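Local coordinates for protein ferredoxin--NADP reductase, apicoplast (Plasmodium falciparum, PDB 3JQR) that transfers electrons between ferredoxin and NADP(H) through a bound FAD, and may serve isoprenoid precursor biosynthesis in the apicoplast, at residues N30-V35 against V217-S222; L102-S107 against I182-S187. The protein carries 1 engineered substitution. All blocks are in the same frame, centred on the assembly; numbering follows the deposited sequence.

Contact 1. Residues N30-V35 against V217-S222; sequences NSPNEV and VYNEDS
Ser31 and Ser222 meet hydroxyl to hydroxyl at the tight centre of this contact, with Ser31 OG donating to Ser222 OG over 2.6 Å. A chain of hydrogen bonds runs on from there: Ser222 OG donates to Asn219 OD1 at 2.8 Å, while Ser31 OG also accepts from Asn33 N at 3.3 Å, closing an ST turn. Serine suits both places, being small enough to let the backbones come close and able to donate and accept at once. Asn219 uses its other amide atom across the contact, ND2 reaching Asn30 O at 3.1 Å; the acceptor lies nearly in the amide plane, yet the donor stands well above the carbonyl plane of Asn30. One asparagine therefore ties its own turn with OD1 and the facing loop with ND2. Beside this polar knot, Pro32 lays CG over the centre of the Tyr218 ring, 3.6 Å from its centroid and 11° off the normal, a CH-pi contact. Tyr218 turns its ring to that position with CG anti to the backbone N (chi1 -176°).

The end at Asn30 faces solvent but is directly bonded: Asp221 OD2 accepts a hydrogen bond from Asn30 N at 3.0 Å through its anti lone pair, while the two side chains cross with their planes tilted 35° apart. The Asn33 side is looser, and water mediates: Asn33 ND2 donates to one water that also accepts from Tyr218 N, and more weakly to a second that donates to Ser222 O. Asn33 OD1 has a weak bond to Lys119, which binds NADP+, as do Val217 and Tyr218. The chemistry implies an interdomain joint made mainly of hydrogen bonds, fastening a loop of the FAD domain to the NADP-binding turn after strand 211-217.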
ATOM      1  N   ASN A  30      -0.000  -8.095  25.110  1.00 40.38           N
ATOM      2  CA  ASN A  30      -0.621  -6.773  25.000  1.00 41.13           C
ATOM      3  C   ASN A  30      -0.589  -6.194  23.585  1.00 41.10           C
ATOM      4  O   ASN A  30      -1.084  -5.091  23.342  1.00 41.52           O
ATOM      5  CB  ASN A  30      -0.017  -5.791  26.006  1.00 41.33           C
ATOM      6  CG  ASN A  30      -0.602  -5.948  27.397  1.00 43.28           C
ATOM      7  OD1 ASN A  30       0.127  -6.130  28.375  1.00 45.95           O
ATOM      8  ND2 ASN A  30      -1.928  -5.890  27.491  1.00 45.70           N
ATOM      9  N   SER A  31      -0.014  -6.943  22.652  1.00 40.21           N
ATOM     10  CA  SER A  31       0.009  -6.513  21.262  1.00 39.66           C
ATOM     11  C   SER A  31      -1.318  -6.828  20.582  1.00 39.22           C
ATOM     12  O   SER A  31      -1.874  -7.906  20.770  1.00 39.11           O
ATOM     13  CB  SER A  31       1.157  -7.182  20.503  1.00 38.89           C
ATOM     14  OG  SER A  31       1.243  -6.684  19.180  1.00 36.96           O
ATOM     15  N   PRO A  32      -1.836  -5.871  19.796  1.00 39.41           N
ATOM     16  CA  PRO A  32      -3.040  -6.074  18.995  1.00 39.48           C
ATOM     17  C   PRO A  32      -2.733  -6.829  17.703  1.00 39.65           C
ATOM     18  O   PRO A  32      -3.632  -7.400  17.085  1.00 39.68           O
ATOM     19  CB  PRO A  32      -3.489  -4.646  18.676  1.00 39.42           C
ATOM     20  CG  PRO A  32      -2.228  -3.851  18.681  1.00 39.43           C
ATOM     21  CD  PRO A  32      -1.333  -4.488  19.713  1.00 39.17           C
ATOM     22  N   ASN A  33      -1.467  -6.824  17.302  1.00 39.48           N
ATOM     23  CA  ASN A  33      -1.038  -7.555  16.118  1.00 39.23           C
ATOM     24  C   ASN A  33      -0.960  -9.052  16.370  1.00 38.63           C
ATOM     25  O   ASN A  33      -0.848  -9.500  17.510  1.00 39.44           O
ATOM     26  CB  ASN A  33       0.332  -7.063  15.649  1.00 39.32           C
ATOM     27  CG  ASN A  33       0.344  -5.586  15.338  1.00 40.20           C
ATOM     28  OD1 ASN A  33      -0.606  -5.054  14.768  1.00 42.12           O
ATOM     29  ND2 ASN A  33       1.427  -4.911  15.710  1.00 40.08           N
ATOM     30  N   GLU A  34      -1.023  -9.818  15.290  1.00 37.89           N
ATOM     31  CA  GLU A  34      -0.727 -11.236  15.334  1.00 37.09           C
ATOM     32  C   GLU A  34       0.393 -11.473  14.332  1.00 35.80           C
ATOM     33  O   GLU A  34       0.225 -11.229  13.138  1.00 34.88           O
ATOM     34  CB  GLU A  34      -1.965 -12.058  14.973  1.00 37.44           C
ATOM     35  CG  GLU A  34      -1.760 -13.563  15.044  1.00 39.59           C
ATOM     36  CD  GLU A  34      -3.050 -14.338  14.832  1.00 43.36           C
ATOM     37  OE1 GLU A  34      -3.055 -15.564  15.079  1.00 46.37           O
ATOM     38  OE2 GLU A  34      -4.058 -13.723  14.421  1.00 41.94           O
ATOM     39  N   VAL A  35       1.543 -11.922  14.826  1.00 34.95           N
ATOM     40  CA  VAL A  35       2.727 -12.080  13.987  1.00 33.99           C
ATOM     41  C   VAL A  35       3.452 -13.381  14.299  1.00 34.52           C
ATOM     42  O   VAL A  35       3.614 -13.748  15.464  1.00 35.46           O
ATOM     43  CB  VAL A  35       3.709 -10.910  14.185  1.00 33.26           C
ATOM     44  CG1 VAL A  35       4.798 -10.949  13.133  1.00 30.02           C
ATOM     45  CG2 VAL A  35       2.967  -9.583  14.145  1.00 32.40           C
ATOM     46  N   VAL A 217       6.474   0.959  16.474  1.00 26.72           N
ATOM     47  CA  VAL A 217       5.477  -0.103  16.594  1.00 27.21           C
ATOM     48  C   VAL A 217       4.310   0.349  17.478  1.00 28.35           C
ATOM     49  O   VAL A 217       4.385   1.393  18.126  1.00 28.53           O
ATOM     50  CB  VAL A 217       6.094  -1.397  17.171  1.00 27.19           C
ATOM     51  CG1 VAL A 217       7.069  -2.014  16.174  1.00 25.98           C
ATOM     52  CG2 VAL A 217       6.786  -1.114  18.500  1.00 24.84           C
ATOM     53  N   TYR A 218       3.234  -0.431  17.503  1.00 29.32           N
ATOM     54  CA  TYR A 218       2.063  -0.065  18.296  1.00 31.28           C
ATOM     55  C   TYR A 218       2.447   0.223  19.745  1.00 31.91           C
ATOM     56  O   TYR A 218       2.212   1.321  20.251  1.00 32.15           O
ATOM     57  CB  TYR A 218       0.984  -1.155  18.233  1.00 31.67           C
ATOM     58  CG  TYR A 218      -0.294  -0.787  18.960  1.00 33.83           C
ATOM     59  CD1 TYR A 218      -1.351  -0.181  18.288  1.00 36.91           C
ATOM     60  CD2 TYR A 218      -0.442  -1.040  20.317  1.00 35.53           C
ATOM     61  CE1 TYR A 218      -2.520   0.161  18.949  1.00 37.83           C
ATOM     62  CE2 TYR A 218      -1.606  -0.701  20.988  1.00 37.72           C
ATOM     63  CZ  TYR A 218      -2.641  -0.102  20.297  1.00 39.24           C
ATOM     64  OH  TYR A 218      -3.799   0.234  20.960  1.00 41.92           O
ATOM     65  N   ASN A 219       3.040  -0.768  20.406  1.00 32.97           N
ATOM     66  CA  ASN A 219       3.478  -0.623  21.792  1.00 34.02           C
ATOM     67  C   ASN A 219       4.663  -1.539  22.104  1.00 34.77           C
ATOM     68  O   ASN A 219       5.206  -2.186  21.209  1.00 35.05           O
ATOM     69  CB  ASN A 219       2.318  -0.887  22.755  1.00 33.52           C
ATOM     70  CG  ASN A 219       1.773  -2.294  22.636  1.00 34.25           C
ATOM     71  OD1 ASN A 219       2.315  -3.120  21.898  1.00 36.65           O
ATOM     72  ND2 ASN A 219       0.701  -2.580  23.364  1.00 29.32           N
ATOM     73  N   GLU A 220       5.060  -1.593  23.371  1.00 35.30           N
ATOM     74  CA  GLU A 220       6.222  -2.386  23.773  1.00 36.19           C
ATOM     75  C   GLU A 220       6.096  -3.853  23.358  1.00 36.11           C
ATOM     76  O   GLU A 220       7.030  -4.430  22.798  1.00 36.56           O
ATOM     77  CB  GLU A 220       6.463  -2.267  25.282  1.00 36.51           C
ATOM     78  CG  GLU A 220       7.603  -3.131  25.802  1.00 39.94           C
ATOM     79  CD  GLU A 220       8.127  -2.668  27.150  1.00 43.21           C
ATOM     80  OE1 GLU A 220       8.099  -1.448  27.416  1.00 45.74           O
ATOM     81  OE2 GLU A 220       8.575  -3.524  27.941  1.00 45.32           O
ATOM     82  N   ASP A 221       4.934  -4.445  23.627  1.00 35.16           N
ATOM     83  CA  ASP A 221       4.682  -5.851  23.311  1.00 34.18           C
ATOM     84  C   ASP A 221       4.599  -6.148  21.808  1.00 32.80           C
ATOM     85  O   ASP A 221       4.414  -7.297  21.412  1.00 32.68           O
ATOM     86  CB  ASP A 221       3.404  -6.333  24.006  1.00 35.22           C
ATOM     87  CG  ASP A 221       3.614  -6.632  25.478  1.00 38.25           C
ATOM     88  OD1 ASP A 221       4.624  -6.161  26.045  1.00 41.47           O
ATOM     89  OD2 ASP A 221       2.771  -7.341  26.067  1.00 42.25           O
ATOM     90  N   SER A 222       4.736  -5.116  20.981  1.00 30.66           N
ATOM     91  CA  SER A 222       4.651  -5.280  19.531  1.00 29.28           C
ATOM     92  C   SER A 222       6.022  -5.249  18.861  1.00 28.13           C
ATOM     93  O   SER A 222       6.130  -5.428  17.651  1.00 28.09           O
ATOM     94  CB  SER A 222       3.754  -4.201  18.916  1.00 28.81           C
ATOM     95  OG  SER A 222       2.422  -4.324  19.377  1.00 31.25           O
TER
HETATM   96  O   HOH W   1       2.851  -2.564  15.381  1.00 20.52           O
HETATM   97  O   HOH W   2       4.540  -5.474  15.579  1.00 26.49           O

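Contact 2. Residues L102-S107 against I182-S187; sequences LYSISS and ISPYIS. With FAD (flavin-adenine dinucleotide), chain B.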
ATOM      1  N   LEU A 102       6.072 -11.702  -0.921  1.00 30.93           N
ATOM      2  CA  LEU A 102       7.464 -11.574  -0.486  1.00 29.23           C
ATOM      3  C   LEU A 102       7.593 -11.322   1.010  1.00 28.08           C
ATOM      4  O   LEU A 102       6.815 -10.569   1.594  1.00 28.06           O
ATOM      5  CB  LEU A 102       8.166 -10.450  -1.247  1.00 28.45           C
ATOM      6  CG  LEU A 102       8.213 -10.518  -2.773  1.00 28.87           C
ATOM      7  CD1 LEU A 102       8.587  -9.164  -3.348  1.00 28.91           C
ATOM      8  CD2 LEU A 102       9.186 -11.582  -3.241  1.00 27.82           C
ATOM      9  N   TYR A 103       8.596 -11.946   1.621  1.00 27.27           N
ATOM     10  CA  TYR A 103       8.877 -11.765   3.040  1.00 25.35           C
ATOM     11  C   TYR A 103      10.375 -11.654   3.281  1.00 25.39           C
ATOM     12  O   TYR A 103      11.148 -12.502   2.835  1.00 26.90           O
ATOM     13  CB  TYR A 103       8.260 -12.909   3.848  1.00 24.55           C
ATOM     14  CG  TYR A 103       6.766 -12.953   3.664  1.00 23.82           C
ATOM     15  CD1 TYR A 103       6.174 -13.858   2.799  1.00 21.76           C
ATOM     16  CD2 TYR A 103       5.952 -12.044   4.320  1.00 25.25           C
ATOM     17  CE1 TYR A 103       4.804 -13.875   2.616  1.00 26.63           C
ATOM     18  CE2 TYR A 103       4.589 -12.052   4.148  1.00 28.11           C
ATOM     19  CZ  TYR A 103       4.017 -12.966   3.296  1.00 28.33           C
ATOM     20  OH  TYR A 103       2.651 -12.963   3.133  1.00 26.30           O
ATOM     21  N   SER A 104      10.786 -10.594   3.968  1.00 24.55           N
ATOM     22  CA  SER A 104      12.199 -10.376   4.242  1.00 24.12           C
ATOM     23  C   SER A 104      12.729 -11.497   5.121  1.00 23.96           C
ATOM     24  O   SER A 104      12.084 -11.896   6.091  1.00 22.92           O
ATOM     25  CB  SER A 104      12.421  -9.029   4.933  1.00 23.45           C
ATOM     26  OG  SER A 104      11.911  -7.957   4.159  1.00 23.43           O
ATOM     27  N   ILE A 105      13.905 -12.010   4.783  1.00 23.08           N
ATOM     28  CA  ILE A 105      14.503 -13.064   5.584  1.00 22.37           C
ATOM     29  C   ILE A 105      15.205 -12.461   6.798  1.00 21.61           C
ATOM     30  O   ILE A 105      15.989 -11.521   6.664  1.00 19.77           O
ATOM     31  CB  ILE A 105      15.463 -13.923   4.752  1.00 22.47           C
ATOM     32  CG1 ILE A 105      14.680 -14.654   3.658  1.00 23.79           C
ATOM     33  CG2 ILE A 105      16.184 -14.918   5.642  1.00 22.88           C
ATOM     34  CD1 ILE A 105      15.483 -14.930   2.403  1.00 26.38           C
ATOM     35  N   SER A 106      14.896 -12.996   7.980  1.00 21.04           N
ATOM     36  CA  SER A 106      15.406 -12.458   9.243  1.00 20.83           C
ATOM     37  C   SER A 106      16.577 -13.265   9.818  1.00 21.72           C
ATOM     38  O   SER A 106      17.184 -12.867  10.816  1.00 20.31           O
ATOM     39  CB  SER A 106      14.280 -12.365  10.275  1.00 21.20           C
ATOM     40  OG  SER A 106      13.793 -13.653  10.615  1.00 20.80           O
ATOM     41  N   SER A 107      16.881 -14.400   9.194  1.00 22.83           N
ATOM     42  CA  SER A 107      18.052 -15.194   9.557  1.00 24.82           C
ATOM     43  C   SER A 107      19.252 -14.742   8.732  1.00 26.14           C
ATOM     44  O   SER A 107      19.096 -13.983   7.779  1.00 25.72           O
ATOM     45  CB  SER A 107      17.787 -16.668   9.276  1.00 24.73           C
ATOM     46  OG  SER A 107      17.481 -16.864   7.903  1.00 28.23           O
ATOM     47  N   ILE A 182      11.727  -4.620  10.512  1.00 20.02           N
ATOM     48  CA  ILE A 182      12.889  -4.916  11.347  1.00 20.54           C
ATOM     49  C   ILE A 182      13.618  -6.152  10.820  1.00 20.55           C
ATOM     50  O   ILE A 182      14.834  -6.278  10.961  1.00 19.77           O
ATOM     51  CB  ILE A 182      12.490  -5.134  12.834  1.00 20.24           C
ATOM     52  CG1 ILE A 182      13.704  -4.985  13.761  1.00 20.53           C
ATOM     53  CG2 ILE A 182      11.834  -6.493  13.023  1.00 18.83           C
ATOM     54  CD1 ILE A 182      14.129  -3.547  14.012  1.00 14.72           C
ATOM     55  N   SER A 183      12.866  -7.054  10.194  1.00 21.40           N
ATOM     56  CA  SER A 183      13.417  -8.321   9.712  1.00 21.48           C
ATOM     57  C   SER A 183      14.794  -8.215   9.048  1.00 21.45           C
ATOM     58  O   SER A 183      15.746  -8.840   9.509  1.00 21.67           O
ATOM     59  CB  SER A 183      12.422  -9.041   8.796  1.00 20.89           C
ATOM     60  OG  SER A 183      11.528  -9.838   9.554  1.00 22.19           O
ATOM     61  N   PRO A 184      14.912  -7.437   7.961  1.00 21.37           N
ATOM     62  CA  PRO A 184      16.224  -7.400   7.307  1.00 21.95           C
ATOM     63  C   PRO A 184      17.334  -6.841   8.192  1.00 23.03           C
ATOM     64  O   PRO A 184      18.509  -7.151   7.977  1.00 24.22           O
ATOM     65  CB  PRO A 184      15.999  -6.490   6.089  1.00 21.09           C
ATOM     66  CG  PRO A 184      14.744  -5.740   6.373  1.00 21.25           C
ATOM     67  CD  PRO A 184      13.906  -6.621   7.258  1.00 20.43           C
ATOM     68  N   TYR A 185      16.973  -6.020   9.173  1.00 22.47           N
ATOM     69  CA  TYR A 185      17.972  -5.430  10.057  1.00 23.62           C
ATOM     70  C   TYR A 185      18.531  -6.452  11.044  1.00 23.63           C
ATOM     71  O   TYR A 185      19.718  -6.417  11.383  1.00 24.01           O
ATOM     72  CB  TYR A 185      17.406  -4.210  10.784  1.00 23.32           C
ATOM     73  CG  TYR A 185      16.949  -3.122   9.839  1.00 25.23           C
ATOM     74  CD1 TYR A 185      17.670  -2.836   8.687  1.00 22.78           C
ATOM     75  CD2 TYR A 185      15.807  -2.378  10.099  1.00 24.68           C
ATOM     76  CE1 TYR A 185      17.263  -1.849   7.821  1.00 24.26           C
ATOM     77  CE2 TYR A 185      15.393  -1.382   9.236  1.00 24.85           C
ATOM     78  CZ  TYR A 185      16.124  -1.124   8.099  1.00 25.35           C
ATOM     79  OH  TYR A 185      15.721  -0.135   7.231  1.00 26.99           O
ATOM     80  N   ILE A 186      17.670  -7.356  11.502  1.00 22.80           N
ATOM     81  CA  ILE A 186      18.092  -8.444  12.370  1.00 23.02           C
ATOM     82  C   ILE A 186      19.102  -9.328  11.652  1.00 23.86           C
ATOM     83  O   ILE A 186      20.044  -9.831  12.261  1.00 24.41           O
ATOM     84  CB  ILE A 186      16.899  -9.313  12.805  1.00 22.45           C
ATOM     85  CG1 ILE A 186      15.942  -8.495  13.669  1.00 20.36           C
ATOM     86  CG2 ILE A 186      17.382 -10.534  13.568  1.00 21.04           C
ATOM     87  CD1 ILE A 186      16.613  -7.852  14.857  1.00 13.69           C
ATOM     88  N   SER A 187      18.900  -9.513  10.352  1.00 23.65           N
ATOM     89  CA  SER A 187      19.797 -10.341   9.565  1.00 24.18           C
ATOM     90  C   SER A 187      21.097  -9.590   9.278  1.00 24.20           C
ATOM     91  O   SER A 187      22.162 -10.200   9.196  1.00 23.76           O
ATOM     92  CB  SER A 187      19.127 -10.797   8.265  1.00 24.34           C
ATOM     93  OG  SER A 187      19.546 -10.011   7.165  1.00 24.54           O
TER
HETATM   94  PA  FAD B 415      -3.750  -9.798   0.455  1.00 28.69           P
HETATM   95  O1A FAD B 415      -2.676  -9.589  -0.541  1.00 27.82           O
HETATM   96  O2A FAD B 415      -4.814 -10.784   0.174  1.00 31.24           O
HETATM   97  O5B FAD B 415      -4.431  -8.379   0.767  1.00 32.81           O
HETATM   98  C5B FAD B 415      -3.649  -7.318   1.324  1.00 40.41           C
HETATM   99  C4B FAD B 415      -3.969  -5.978   0.650  1.00 45.45           C
HETATM  100  O4B FAD B 415      -3.715  -6.058  -0.781  1.00 46.25           O
HETATM  101  C3B FAD B 415      -5.462  -5.697   0.790  1.00 47.71           C
HETATM  102  O3B FAD B 415      -5.695  -4.976   2.005  1.00 47.66           O
HETATM  103  C2B FAD B 415      -5.725  -4.792  -0.404  1.00 49.08           C
HETATM  104  O2B FAD B 415      -5.324  -3.454  -0.088  1.00 49.99           O
HETATM  105  C1B FAD B 415      -4.794  -5.361  -1.482  1.00 48.34           C
HETATM  106  N9A FAD B 415      -5.496  -6.333  -2.372  1.00 48.80           N
HETATM  107  C8A FAD B 415      -6.155  -7.425  -1.978  1.00 48.85           C
HETATM  108  N7A FAD B 415      -6.648  -8.054  -3.047  1.00 49.07           N
HETATM  109  C5A FAD B 415      -6.299  -7.361  -4.125  1.00 48.74           C
HETATM  110  C6A FAD B 415      -6.522  -7.526  -5.486  1.00 49.69           C
HETATM  111  N6A FAD B 415      -7.222  -8.565  -5.934  1.00 49.39           N
HETATM  112  N1A FAD B 415      -6.021  -6.622  -6.342  1.00 49.60           N
HETATM  113  C2A FAD B 415      -5.324  -5.586  -5.900  1.00 49.62           C
HETATM  114  N3A FAD B 415      -5.096  -5.402  -4.607  1.00 50.74           N
HETATM  115  C4A FAD B 415      -5.568  -6.269  -3.700  1.00 48.63           C
HETATM  116  N1  FAD B 415       4.871  -8.771   5.205  1.00 21.14           N
HETATM  117  C2  FAD B 415       5.188  -9.315   6.458  1.00 21.98           C
HETATM  118  O2  FAD B 415       4.303  -9.599   7.267  1.00 20.20           O
HETATM  119  N3  FAD B 415       6.525  -9.541   6.785  1.00 22.23           N
HETATM  120  C4  FAD B 415       7.535  -9.225   5.871  1.00 22.47           C
HETATM  121  O4  FAD B 415       8.711  -9.428   6.168  1.00 26.29           O
HETATM  122  C4X FAD B 415       7.224  -8.680   4.631  1.00 21.08           C
HETATM  123  N5  FAD B 415       8.243  -8.359   3.718  1.00 18.25           N
HETATM  124  C5X FAD B 415       7.930  -7.765   2.485  1.00 17.99           C
HETATM  125  C6  FAD B 415       8.933  -7.393   1.593  1.00 16.17           C
HETATM  126  C7  FAD B 415       8.597  -6.809   0.373  1.00 15.87           C
HETATM  127  C7M FAD B 415       9.696  -6.397  -0.606  1.00 12.93           C
HETATM  128  C8  FAD B 415       7.259  -6.601   0.045  1.00 18.87           C
HETATM  129  C8M FAD B 415       6.881  -5.962  -1.292  1.00 15.67           C
HETATM  130  C9  FAD B 415       6.261  -6.971   0.935  1.00 17.70           C
HETATM  131  C9A FAD B 415       6.600  -7.550   2.151  1.00 19.54           C
HETATM  132  N10 FAD B 415       5.592  -7.917   3.042  1.00 21.49           N
HETATM  133  C10 FAD B 415       5.898  -8.453   4.297  1.00 20.62           C
HETATM  134  C1' FAD B 415       4.190  -7.796   2.629  1.00 19.99           C
HETATM  135  C2' FAD B 415       3.639  -9.203   2.458  1.00 23.73           C
HETATM  136  O2' FAD B 415       3.736  -9.563   1.080  1.00 20.76           O
HETATM  137  C3' FAD B 415       2.188  -9.267   2.924  1.00 25.70           C
HETATM  138  O3' FAD B 415       1.941 -10.493   3.624  1.00 28.38           O
HETATM  139  C4' FAD B 415       1.281  -9.189   1.715  1.00 28.39           C
HETATM  140  O4' FAD B 415       1.486  -7.934   1.054  1.00 29.61           O
HETATM  141  C5' FAD B 415      -0.180  -9.371   2.126  1.00 28.88           C
HETATM  142  O5' FAD B 415      -0.694 -10.545   1.501  1.00 28.45           O
HETATM  143  P   FAD B 415      -1.993 -11.290   2.072  1.00 25.61           P
HETATM  144  O1P FAD B 415      -2.304 -12.423   1.172  1.00 28.83           O
HETATM  145  O2P FAD B 415      -1.841 -11.537   3.516  1.00 24.54           O
HETATM  146  O3P FAD B 415      -3.119 -10.146   1.886  1.00 29.42           O
HETATM  147  O   HOH W   3      10.264 -11.397   8.008  1.00 16.96           O
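Ser104 keeps OG anti to its carbonyl carbon (chi1 -57°), and Ser183 turns its OG (chi1 -86°) to meet a water that also touches Ser104 O. The backbones themselves bring the two side chains together, Ser104 CB lying 3.9 Å from Ser183 CB. Ser104 CB also rests against Pro184 CD at 3.7 Å. Small serines and a compact proline ring let strand 101-104 and the N-terminal part of helix 183-192 approach closely. No direct hydrogen bond spans the two segments; instead the water bridges Ser104 O, at 2.7 Å, and Ser183 OG. Farther along, Ile186 sets CG2 against Ser106 O, and Ser187 CB presses on Ser107 O at 3.2 Å. Ser187 OG donates back to Pro184 O at 3.1 Å, so its polar end is satisfied within the helix while its methylene makes the contact. Lys190, a turn later, also bonds Ser106 O, and Ser106 OG is held by Tyr225 and Ser115.

At its other end the 102-107 segment grips the flavin. The backbone N of Ser104 points between two acceptors, FAD O4 at 3.2 Å and, weakly, FAD N5, fixing the edge of the isoalloxazine next to the helix. Tyr103 stands with a ring edge over the pyrimidine part of the flavin face, CD2 lying 3.5 Å from FAD C2, and its OH shares a hydrogen bond with FAD O3' at 2.6 Å. A tyrosine fits here because its flat ring spans the distance from flavin to ribityl chain. Leu102 lays CB over the face of the dimethylbenzene ring, with CD1 toward the methyl C7M. The sequence Arg101-Leu102-Tyr103-Ser104 is the flavin-binding signature of ferredoxin-NADP+ reductases, here set where the FAD-binding barrel abuts the Rossmann-like NADP domain.

How the contacts relate
Both contacts join the same two domains, the antiparallel FAD-binding barrel and the parallel-sheet NADP domain, but at different depths. Contact 2 is wholly buried near the middle of the chain, whereas contact 1 lies largely at the surface; their centres are about 18 Å apart, with nearest atoms about 7 Å apart. In sequence, contact 2 nests inside the loop that contact 1 closes. Place shapes chemistry: the outer joint relies mainly on direct hydrogen bonds, helped by two waters and a proline-tyrosine contact, the inner one on close packing of small residues with a single bridging water. The inner joint abuts the flavin, while the outer one includes residues that bind NADP+.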